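Local coordinates for protein beta-lactamase II (Erythrobacter litoralis, PDB 6V72) that probably hydrolyses beta-lactam antibiotics to substituted beta-amino acids, as a zinc-dependent class B metallo-beta-lactamase, at residues S28-G33 against L177-G182; V56-N61 against P88-V93; A92-A97 against T115-L120; P155-Y160 against G173-G178. One frame throughout, in Å; residues are numbered along the deposited sequence.

Interaction 1. Residues S28-G33 against L177-G182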
# COMPACT_ATOMS: atom_id res chain seq x y z
N SER A 28 -25.63 0.45 10.38
CA SER A 28 -25.81 -0.83 11.05
C SER A 28 -25.56 -0.64 12.54
O SER A 28 -24.78 0.22 12.95
CB SER A 28 -24.90 -1.93 10.49
OG SER A 28 -23.56 -1.50 10.41
N GLN A 29 -26.25 -1.42 13.34
CA GLN A 29 -26.18 -1.27 14.79
C GLN A 29 -25.13 -2.23 15.35
O GLN A 29 -25.21 -3.44 15.13
CB GLN A 29 -27.55 -1.53 15.41
CG GLN A 29 -27.71 -0.90 16.75
CD GLN A 29 -29.06 -1.21 17.36
OE1 GLN A 29 -29.85 -0.30 17.60
NE2 GLN A 29 -29.32 -2.48 17.61
N LEU A 30 -24.14 -1.67 16.06
CA LEU A 30 -23.12 -2.48 16.72
C LEU A 30 -23.54 -2.88 18.13
O LEU A 30 -23.07 -3.90 18.65
CB LEU A 30 -21.81 -1.70 16.81
CG LEU A 30 -21.21 -1.31 15.46
CD1 LEU A 30 -19.81 -0.70 15.65
CD2 LEU A 30 -21.19 -2.50 14.50
N ALA A 31 -24.38 -2.08 18.75
CA ALA A 31 -24.89 -2.30 20.10
C ALA A 31 -26.04 -1.33 20.27
O ALA A 31 -26.22 -0.43 19.45
CB ALA A 31 -23.81 -2.07 21.16
N GLU A 32 -26.81 -1.51 21.33
CA GLU A 32 -27.86 -0.54 21.61
C GLU A 32 -27.27 0.87 21.70
O GLU A 32 -26.35 1.12 22.49
CB GLU A 32 -28.58 -0.89 22.90
CG GLU A 32 -29.70 0.07 23.21
CD GLU A 32 -30.42 -0.29 24.49
OE1 GLU A 32 -30.40 -1.48 24.88
OE2 GLU A 32 -31.02 0.62 25.10
N GLY A 33 -27.77 1.78 20.86
CA GLY A 33 -27.29 3.14 20.84
C GLY A 33 -25.97 3.37 20.13
O GLY A 33 -25.42 4.48 20.21
N LEU A 177 -19.33 -1.57 26.49
CA LEU A 177 -20.04 -2.31 25.46
C LEU A 177 -19.12 -3.24 24.69
O LEU A 177 -19.58 -3.93 23.78
CB LEU A 177 -20.73 -1.33 24.50
CG LEU A 177 -21.76 -0.42 25.18
CD1 LEU A 177 -22.24 0.65 24.20
CD2 LEU A 177 -22.94 -1.23 25.67
N GLY A 178 -17.83 -3.26 25.04
CA GLY A 178 -16.88 -4.14 24.37
C GLY A 178 -16.58 -3.81 22.93
O GLY A 178 -16.33 -4.71 22.13
N ILE A 179 -16.57 -2.52 22.58
CA ILE A 179 -16.33 -2.06 21.22
C ILE A 179 -15.11 -1.16 21.23
O ILE A 179 -15.00 -0.25 22.06
CB ILE A 179 -17.54 -1.30 20.64
CG1 ILE A 179 -18.77 -2.19 20.54
CG2 ILE A 179 -17.19 -0.68 19.28
CD1 ILE A 179 -20.06 -1.38 20.40
N ALA A 180 -14.20 -1.38 20.29
CA ALA A 180 -13.10 -0.45 20.10
C ALA A 180 -12.99 -0.14 18.62
O ALA A 180 -13.16 -1.04 17.78
CB ALA A 180 -11.78 -1.00 20.61
N PHE A 181 -12.71 1.12 18.30
CA PHE A 181 -12.63 1.59 16.93
C PHE A 181 -11.21 2.04 16.63
O PHE A 181 -10.72 3.01 17.23
CB PHE A 181 -13.63 2.73 16.70
CG PHE A 181 -13.64 3.27 15.28
CD1 PHE A 181 -14.27 2.57 14.26
CD2 PHE A 181 -13.06 4.50 14.99
CE1 PHE A 181 -14.29 3.07 12.97
CE2 PHE A 181 -13.11 5.01 13.71
CZ PHE A 181 -13.71 4.31 12.70
N GLY A 182 -10.56 1.36 15.69
CA GLY A 182 -9.16 1.59 15.40
C GLY A 182 -8.89 2.57 14.29
O GLY A 182 -7.73 2.77 13.94
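The end of the buried Ile-179 side chain, its CD1 methyl, is the bump of this contact, and the hollow it enters lies between two beta carbons of the facing segment. CD1 sits 3.9 Å from CB of Ala-31 and 4.0 Å from CB of Leu-30, so one methyl is shared almost evenly between two successive residues. With CG1 anti to the carbonyl carbon (chi1 -63°) and the chain extended beyond it (chi2 162°), the ethyl branch of Ile-179 is carried out across the gap. Leu-30 and Ala-31 can both offer CB to the same partner because they form a classic beta bulge, the two residues facing Val-34 where the chain turns a corner after strand 25-29. Segment 177-182 has its own irregularity, a G1 beta bulge at Gly-178 and Ile-179 opposite Leu-174. The contact therefore joins two bulged corners, one from each of the two sheets of the alpha-beta/beta-alpha sandwich of metallo-beta-lactamases. Ala-31 is a small knob in turn: its CB also looks toward Leu-177, whose CD1 lies 4.4 Å away and skirts the carbonyl O of Glu-32. The Leu-30 side chain also packs on Met-36, Leu-54 and Pro-229, while Leu-177 extends the apolar patch to Val-34.

Interaction 2. Residues V56-N61 against P88-V93. With EDO (1,2-ethanediol), chain K.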
# COMPACT_ATOMS: atom_id res chain seq x y z
N VAL A 56 -23.00 7.65 18.11
CA VAL A 56 -23.19 7.10 19.44
C VAL A 56 -24.20 7.96 20.19
O VAL A 56 -24.00 9.17 20.33
CB VAL A 56 -21.86 7.03 20.22
CG1 VAL A 56 -22.09 6.51 21.65
CG2 VAL A 56 -20.86 6.18 19.46
N VAL A 57 -25.25 7.32 20.70
CA VAL A 57 -26.28 8.02 21.47
C VAL A 57 -25.77 8.36 22.86
O VAL A 57 -25.18 7.53 23.56
CB VAL A 57 -27.55 7.17 21.55
CG1 VAL A 57 -28.55 7.80 22.54
CG2 VAL A 57 -28.17 6.98 20.16
N ASN A 58 -26.02 9.60 23.29
CA ASN A 58 -25.84 10.00 24.68
C ASN A 58 -27.03 10.86 25.06
O ASN A 58 -27.09 12.04 24.70
CB ASN A 58 -24.53 10.75 24.88
CG ASN A 58 -24.33 11.19 26.32
OD1 ASN A 58 -25.29 11.34 27.08
ND2 ASN A 58 -23.08 11.41 26.71
N GLY A 59 -27.98 10.27 25.81
CA GLY A 59 -29.14 11.03 26.22
C GLY A 59 -29.96 11.40 25.01
O GLY A 59 -30.34 10.54 24.22
N ASP A 60 -30.21 12.70 24.85
CA ASP A 60 -31.02 13.21 23.75
C ASP A 60 -30.20 13.72 22.58
O ASP A 60 -30.74 14.41 21.70
CB ASP A 60 -31.94 14.32 24.25
CG ASP A 60 -32.94 13.84 25.31
OD1 ASP A 60 -33.47 12.71 25.18
OD2 ASP A 60 -33.18 14.60 26.27
N ASN A 61 -28.91 13.40 22.53
CA ASN A 61 -28.05 13.80 21.42
C ASN A 61 -27.20 12.62 20.97
O ASN A 61 -27.22 11.54 21.56
CB ASN A 61 -27.15 14.98 21.81
CG ASN A 61 -27.94 16.28 21.95
OD1 ASN A 61 -28.28 16.71 23.06
ND2 ASN A 61 -28.25 16.90 20.81
N PRO A 88 -30.00 14.92 17.78
CA PRO A 88 -29.06 15.61 16.89
C PRO A 88 -27.61 15.44 17.33
O PRO A 88 -27.30 15.32 18.51
CB PRO A 88 -29.49 17.08 16.98
CG PRO A 88 -30.93 17.01 17.39
CD PRO A 88 -31.07 15.81 18.27
N VAL A 89 -26.72 15.48 16.34
CA VAL A 89 -25.29 15.43 16.62
C VAL A 89 -24.90 16.71 17.35
O VAL A 89 -25.16 17.82 16.88
CB VAL A 89 -24.48 15.27 15.33
CG1 VAL A 89 -22.99 15.22 15.64
CG2 VAL A 89 -24.90 14.00 14.57
N ARG A 90 -24.29 16.57 18.51
CA ARG A 90 -23.81 17.78 19.16
C ARG A 90 -22.30 17.89 19.19
O ARG A 90 -21.79 19.00 19.39
CB ARG A 90 -24.37 17.90 20.57
CG ARG A 90 -23.83 16.93 21.50
CD ARG A 90 -24.03 17.41 22.94
NE ARG A 90 -23.76 16.25 23.77
CZ ARG A 90 -22.55 15.85 24.13
NH1 ARG A 90 -21.46 16.54 23.78
NH2 ARG A 90 -22.44 14.75 24.86
N ALA A 91 -21.58 16.79 18.98
CA ALA A 91 -20.13 16.84 18.95
C ALA A 91 -19.64 15.77 18.01
O ALA A 91 -20.32 14.77 17.78
CB ALA A 91 -19.51 16.64 20.34
N ALA A 92 -18.44 15.97 17.48
CA ALA A 92 -17.83 15.03 16.55
C ALA A 92 -16.34 14.96 16.83
O ALA A 92 -15.73 15.95 17.23
CB ALA A 92 -18.04 15.43 15.08
N VAL A 93 -15.76 13.80 16.58
CA VAL A 93 -14.32 13.61 16.70
C VAL A 93 -13.87 12.92 15.43
O VAL A 93 -14.56 12.02 14.92
CB VAL A 93 -13.92 12.83 17.98
CG1 VAL A 93 -14.59 11.44 18.05
CG2 VAL A 93 -12.39 12.68 18.05
C1 EDO K . -24.74 3.99 23.53
O1 EDO K . -25.81 4.78 24.07
C2 EDO K . -23.43 4.36 24.23
O2 EDO K . -23.54 4.11 25.64
O HOH W 1 -25.50 14.29 25.17
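A type II' beta turn from Asn-58 to Asn-61, linking strands 49-58 and 61-65 of the large mixed sheet, meets the start of strand 89-93 here. Asn-61 reaches across with its side-chain amide: ND2 donates to the carbonyl O of Pro-88 at 2.9 Å, with an N-H...O angle of 164°. The acceptor lies in the amide plane of Asn-61, although the donor stands 34° off the carbonyl plane of Pro-88. CB of Asn-61 rests 3.9 Å from CG of Arg-90, whose aliphatic chain crosses the asparagine at about a right angle. The Pro-88 ring also takes part, its CD 3.7 Å from the carbonyl O of Asp-60. A 1,2-ethanediol, probably from the crystallisation liquor, donates from O1 to Val-57 O at 2.9 Å. CG of Arg-90 sits between the backbone N and the carbonyl carbon (chi1 70°), and the chain runs extended from there to NE, bringing the guanidinium up to the turn. There a water bridges the segments, accepting from NE of Arg-90 at 3.0 Å and donating to the carbonyl O of Asn-58 at 2.8 Å. Farther out, NH1 of Arg-90 is bound to the carbonyl O of Ser-152, and ND2 of Asn-58 to that of Ala-154. The guanidinium is thus held by a carbonyl and a water, neutral acceptors whose dipoles would be expected to favour its positive charge.

Interaction 3. Residues A92-A97 against T115-L120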
# COMPACT_ATOMS: atom_id res chain seq x y z
N ALA A 92 -18.44 15.97 17.48
CA ALA A 92 -17.83 15.03 16.55
C ALA A 92 -16.34 14.96 16.83
O ALA A 92 -15.73 15.95 17.23
CB ALA A 92 -18.04 15.43 15.08
N VAL A 93 -15.76 13.80 16.58
CA VAL A 93 -14.32 13.61 16.70
C VAL A 93 -13.87 12.92 15.43
O VAL A 93 -14.56 12.02 14.92
CB VAL A 93 -13.92 12.83 17.98
CG1 VAL A 93 -14.59 11.44 18.05
CG2 VAL A 93 -12.39 12.68 18.05
N VAL A 94 -12.74 13.36 14.87
CA VAL A 94 -12.15 12.70 13.72
C VAL A 94 -10.88 11.98 14.15
O VAL A 94 -10.13 12.47 15.01
CB VAL A 94 -11.87 13.66 12.55
CG1 VAL A 94 -13.18 14.26 12.07
CG2 VAL A 94 -10.89 14.75 12.98
N THR A 95 -10.66 10.80 13.58
CA THR A 95 -9.55 9.99 14.04
C THR A 95 -8.29 10.20 13.22
O THR A 95 -7.23 9.72 13.62
CB THR A 95 -9.91 8.50 14.03
OG1 THR A 95 -10.27 8.07 12.70
CG2 THR A 95 -11.09 8.24 14.97
N HIS A 96 -8.37 10.91 12.11
CA HIS A 96 -7.19 11.19 11.29
C HIS A 96 -7.53 12.37 10.40
O HIS A 96 -8.71 12.65 10.16
CB HIS A 96 -6.83 9.97 10.43
CG HIS A 96 -7.99 9.48 9.61
ND1 HIS A 96 -8.90 8.56 10.09
CD2 HIS A 96 -8.40 9.80 8.36
CE1 HIS A 96 -9.81 8.33 9.16
NE2 HIS A 96 -9.54 9.07 8.10
N ALA A 97 -6.51 13.05 9.91
CA ALA A 97 -6.77 14.21 9.04
C ALA A 97 -7.23 13.75 7.67
O ALA A 97 -6.66 12.83 7.09
CB ALA A 97 -5.54 15.08 8.91
N THR A 115 -16.35 20.17 16.72
CA THR A 115 -15.49 19.16 16.13
C THR A 115 -14.17 19.09 16.89
O THR A 115 -13.63 20.12 17.29
CB THR A 115 -15.23 19.51 14.68
OG1 THR A 115 -14.84 20.89 14.60
CG2 THR A 115 -16.52 19.31 13.88
N TRP A 116 -13.67 17.87 17.08
CA TRP A 116 -12.50 17.58 17.90
C TRP A 116 -11.49 16.78 17.12
O TRP A 116 -11.87 15.88 16.36
CB TRP A 116 -12.93 16.78 19.16
CG TRP A 116 -13.71 17.60 20.11
CD1 TRP A 116 -15.06 17.82 20.10
CD2 TRP A 116 -13.18 18.37 21.20
NE1 TRP A 116 -15.41 18.66 21.13
CE2 TRP A 116 -14.27 19.02 21.82
CE3 TRP A 116 -11.90 18.57 21.70
CZ2 TRP A 116 -14.11 19.84 22.92
CZ3 TRP A 116 -11.74 19.39 22.80
CH2 TRP A 116 -12.84 20.02 23.39
N ALA A 117 -10.20 17.07 17.32
CA ALA A 117 -9.14 16.32 16.67
C ALA A 117 -7.89 16.37 17.53
O ALA A 117 -7.75 17.24 18.40
CB ALA A 117 -8.80 16.84 15.27
N HIS A 118 -6.98 15.42 17.27
CA HIS A 118 -5.63 15.51 17.82
C HIS A 118 -5.05 16.89 17.51
O HIS A 118 -5.22 17.39 16.40
CB HIS A 118 -4.76 14.41 17.22
CG HIS A 118 -3.42 14.27 17.88
ND1 HIS A 118 -2.42 15.20 17.74
CD2 HIS A 118 -2.94 13.31 18.71
CE1 HIS A 118 -1.37 14.82 18.46
NE2 HIS A 118 -1.66 13.68 19.05
N PRO A 119 -4.33 17.53 18.46
CA PRO A 119 -3.87 18.91 18.22
C PRO A 119 -2.93 19.07 17.05
O PRO A 119 -2.83 20.17 16.50
CB PRO A 119 -3.15 19.29 19.53
CG PRO A 119 -3.01 18.04 20.30
CD PRO A 119 -4.06 17.09 19.84
N LEU A 120 -2.19 18.02 16.68
CA LEU A 120 -1.21 18.20 15.62
C LEU A 120 -1.72 17.68 14.29
O LEU A 120 -1.01 17.79 13.28
CB LEU A 120 0.13 17.55 16.01
CG LEU A 120 0.79 18.11 17.27
CD1 LEU A 120 2.17 17.47 17.53
CD2 LEU A 120 0.87 19.66 17.23
O HOH W 2 -7.57 13.47 15.24
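Val-94 N gives the straighter of the two backbone bonds that join these parallel strands: it donates to the carbonyl O of Trp-116 at 3.1 Å with an N-H...O angle of 164°. The other, from Trp-116 N to Ala-92 O, is short at 2.8 Å but bent to 130° and weak. CA-H...O contacts supplement both, Val-93 CA to Trp-116 O and Thr-115 CA to Ala-92 O. Beyond the paired residues a water bridges the separating chains, donating to Val-94 O and accepting from His-118 N at 2.9 Å. Around this frame, Val-94 places CG2 between its N and carbonyl carbon, from where it meets CB of Ala-117 at 3.7 Å. On the opposite face, CB of Val-93 and CB of Trp-116 lie 4.2 Å apart. The indole turns its edge to Ala-92 O, with Trp-116 CD1 3.5 Å from that oxygen. The rest of the indole leads off to helix 147-153, where it touches Glu-148, a calcium ligand. Thr-115 hydrogen-bonds His-109 through OG1. Past the strand, His-96, a zinc ligand in this protein although no zinc is bound here, donates from ND1 to OG1 of Thr-95 at 3.0 Å, and that hydroxyl, itself bonded to Asp-66, helps to fix the ring's rotation. One sound bond, one weak bond and then a water imply strand pairing that gives way as the chains separate.

Interaction 4. Residues P155-Y160 against G173-G178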
# COMPACT_ATOMS: atom_id res chain seq x y z
N PRO A 155 -19.84 8.84 26.06
CA PRO A 155 -19.09 7.73 26.66
C PRO A 155 -17.89 7.23 25.88
O PRO A 155 -17.23 6.33 26.36
CB PRO A 155 -20.13 6.62 26.77
CG PRO A 155 -21.03 6.88 25.58
CD PRO A 155 -21.15 8.39 25.54
N LEU A 156 -17.62 7.80 24.71
CA LEU A 156 -16.40 7.41 24.01
C LEU A 156 -15.19 7.73 24.86
O LEU A 156 -15.10 8.80 25.48
CB LEU A 156 -16.28 8.15 22.67
CG LEU A 156 -17.32 7.72 21.64
CD1 LEU A 156 -17.42 8.80 20.58
CD2 LEU A 156 -17.01 6.36 21.01
N ARG A 157 -14.24 6.80 24.89
CA ARG A 157 -12.95 7.05 25.51
C ARG A 157 -11.93 7.21 24.40
O ARG A 157 -11.76 6.31 23.57
CB ARG A 157 -12.58 5.91 26.46
CG ARG A 157 -13.58 5.76 27.61
CD ARG A 157 -13.62 6.98 28.50
NE ARG A 157 -14.30 6.67 29.76
CZ ARG A 157 -15.47 7.18 30.15
NH1 ARG A 157 -15.99 6.80 31.30
NH2 ARG A 157 -16.10 8.09 29.42
N LEU A 158 -11.30 8.37 24.36
CA LEU A 158 -10.36 8.71 23.28
C LEU A 158 -8.93 8.36 23.68
O LEU A 158 -8.49 8.74 24.77
CB LEU A 158 -10.43 10.21 22.99
CG LEU A 158 -11.54 10.74 22.12
CD1 LEU A 158 -12.88 10.15 22.42
CD2 LEU A 158 -11.55 12.24 22.33
N TYR A 159 -8.21 7.69 22.79
CA TYR A 159 -6.88 7.18 23.09
C TYR A 159 -5.94 7.45 21.92
O TYR A 159 -6.22 7.06 20.78
CB TYR A 159 -6.93 5.67 23.37
CG TYR A 159 -5.57 5.12 23.75
CD1 TYR A 159 -5.00 5.42 24.98
CD2 TYR A 159 -4.85 4.31 22.87
CE1 TYR A 159 -3.76 4.92 25.32
CE2 TYR A 159 -3.62 3.82 23.19
CZ TYR A 159 -3.07 4.12 24.42
OH TYR A 159 -1.81 3.60 24.74
N TYR A 160 -4.81 8.10 22.21
CA TYR A 160 -3.78 8.33 21.21
C TYR A 160 -2.72 7.25 21.39
O TYR A 160 -2.03 7.26 22.42
CB TYR A 160 -3.14 9.72 21.37
CG TYR A 160 -1.95 9.91 20.46
CD1 TYR A 160 -2.04 9.67 19.09
CD2 TYR A 160 -0.73 10.31 20.98
CE1 TYR A 160 -0.95 9.84 18.27
CE2 TYR A 160 0.37 10.48 20.15
CZ TYR A 160 0.25 10.24 18.80
OH TYR A 160 1.34 10.39 17.95
N GLY A 173 -12.95 4.08 22.09
CA GLY A 173 -13.50 2.85 22.59
C GLY A 173 -14.74 3.12 23.42
O GLY A 173 -14.96 4.22 23.93
N LEU A 174 -15.55 2.06 23.54
CA LEU A 174 -16.71 2.00 24.42
C LEU A 174 -16.52 0.77 25.29
O LEU A 174 -17.06 -0.31 25.01
CB LEU A 174 -18.02 1.90 23.64
CG LEU A 174 -18.32 3.16 22.82
CD1 LEU A 174 -19.38 2.87 21.75
CD2 LEU A 174 -18.75 4.30 23.73
N PRO A 175 -15.71 0.89 26.35
CA PRO A 175 -15.33 -0.31 27.11
C PRO A 175 -16.50 -1.01 27.77
O PRO A 175 -16.45 -2.24 27.95
CB PRO A 175 -14.35 0.24 28.16
CG PRO A 175 -13.81 1.49 27.56
CD PRO A 175 -14.97 2.08 26.78
N GLU A 176 -17.57 -0.29 28.12
CA GLU A 176 -18.70 -0.94 28.76
C GLU A 176 -19.51 -1.78 27.78
O GLU A 176 -20.32 -2.60 28.22
CB GLU A 176 -19.62 0.09 29.41
CG GLU A 176 -18.96 0.86 30.54
CD GLU A 176 -18.66 -0.01 31.75
OE1 GLU A 176 -19.35 -1.03 31.97
OE2 GLU A 176 -17.72 0.33 32.50
N LEU A 177 -19.33 -1.57 26.49
CA LEU A 177 -20.04 -2.31 25.46
C LEU A 177 -19.12 -3.24 24.69
O LEU A 177 -19.58 -3.93 23.78
CB LEU A 177 -20.73 -1.33 24.50
CG LEU A 177 -21.76 -0.42 25.18
CD1 LEU A 177 -22.24 0.65 24.20
CD2 LEU A 177 -22.94 -1.23 25.67
N GLY A 178 -17.83 -3.26 25.04
CA GLY A 178 -16.88 -4.14 24.37
C GLY A 178 -16.58 -3.81 22.93
O GLY A 178 -16.33 -4.71 22.13
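Gly-173 O receives the shortest polar bond of the contact, from Arg-157 N at 2.8 Å, with an N-H...O angle of 170° and the donor in the carbonyl plane. Leu-156 CA, 3.5 Å from Gly-173 O, adds a CA-H...O contact to the same oxygen. The return bond, Gly-173 N to Arg-157 O, spans 2.9 Å and is more bent at 146°, its donor tilted from the plane of the carbonyl. Together they make Arg-157 and Gly-173 a hydrogen-bonded antiparallel pair.

Next to the pair, the Leu-174 side chain swings back to segment 155-160. Its CD2 methyl makes the apolar contacts, 3.8 Å from CD2 of Leu-156 and 3.9 Å from CG of Pro-155, so it touches both a leucine branch and the CG corner of a proline ring that follows a cis peptide bond. The same methyl lies 3.7 Å from the carbonyl O of Pro-155. Leu-156 continues inward to Ile-63 and Val-65 of strand 61-65, and Leu-174 touches Val-34. On the exposed side the Arg-157 chain, bent at chi2 (-63°), lays CG 4.0 Å from CD of Pro-175 and crosses that ring at about a right angle, its guanidinium leading away. After Leu-174 the chain turns, with Leu-177 N bonded to Leu-174 O. The pairing belongs to the beta hairpin of strand 157-159, the outermost of the small sheet, and strand 171-174 in the metallo-beta-lactamase sandwich, with leucines turned toward the larger sheet.

From the N terminus, segment 28-33 opens the longest loop, which interaction 1 closes only at 177-182; interactions 2 and 3 nest inside it. Interaction 2 closes over the helix 71-84 connection, and interaction 3 starts on the same strand, 89-93, sharing Ala-92 and Val-93, so the two continue in series across the large sheet. Interaction 4 follows, closing the hairpin of the small sheet, and ends on the stretch used by interaction 1, with Leu-177 and Gly-178 in common. Gly-33 O probably bonds Val-57 N, coupling interactions 1 and 2. Val-56 packs on Pro-155, Leu-156 and Leu-174, and His-118 on Tyr-160, tying the two sheets together.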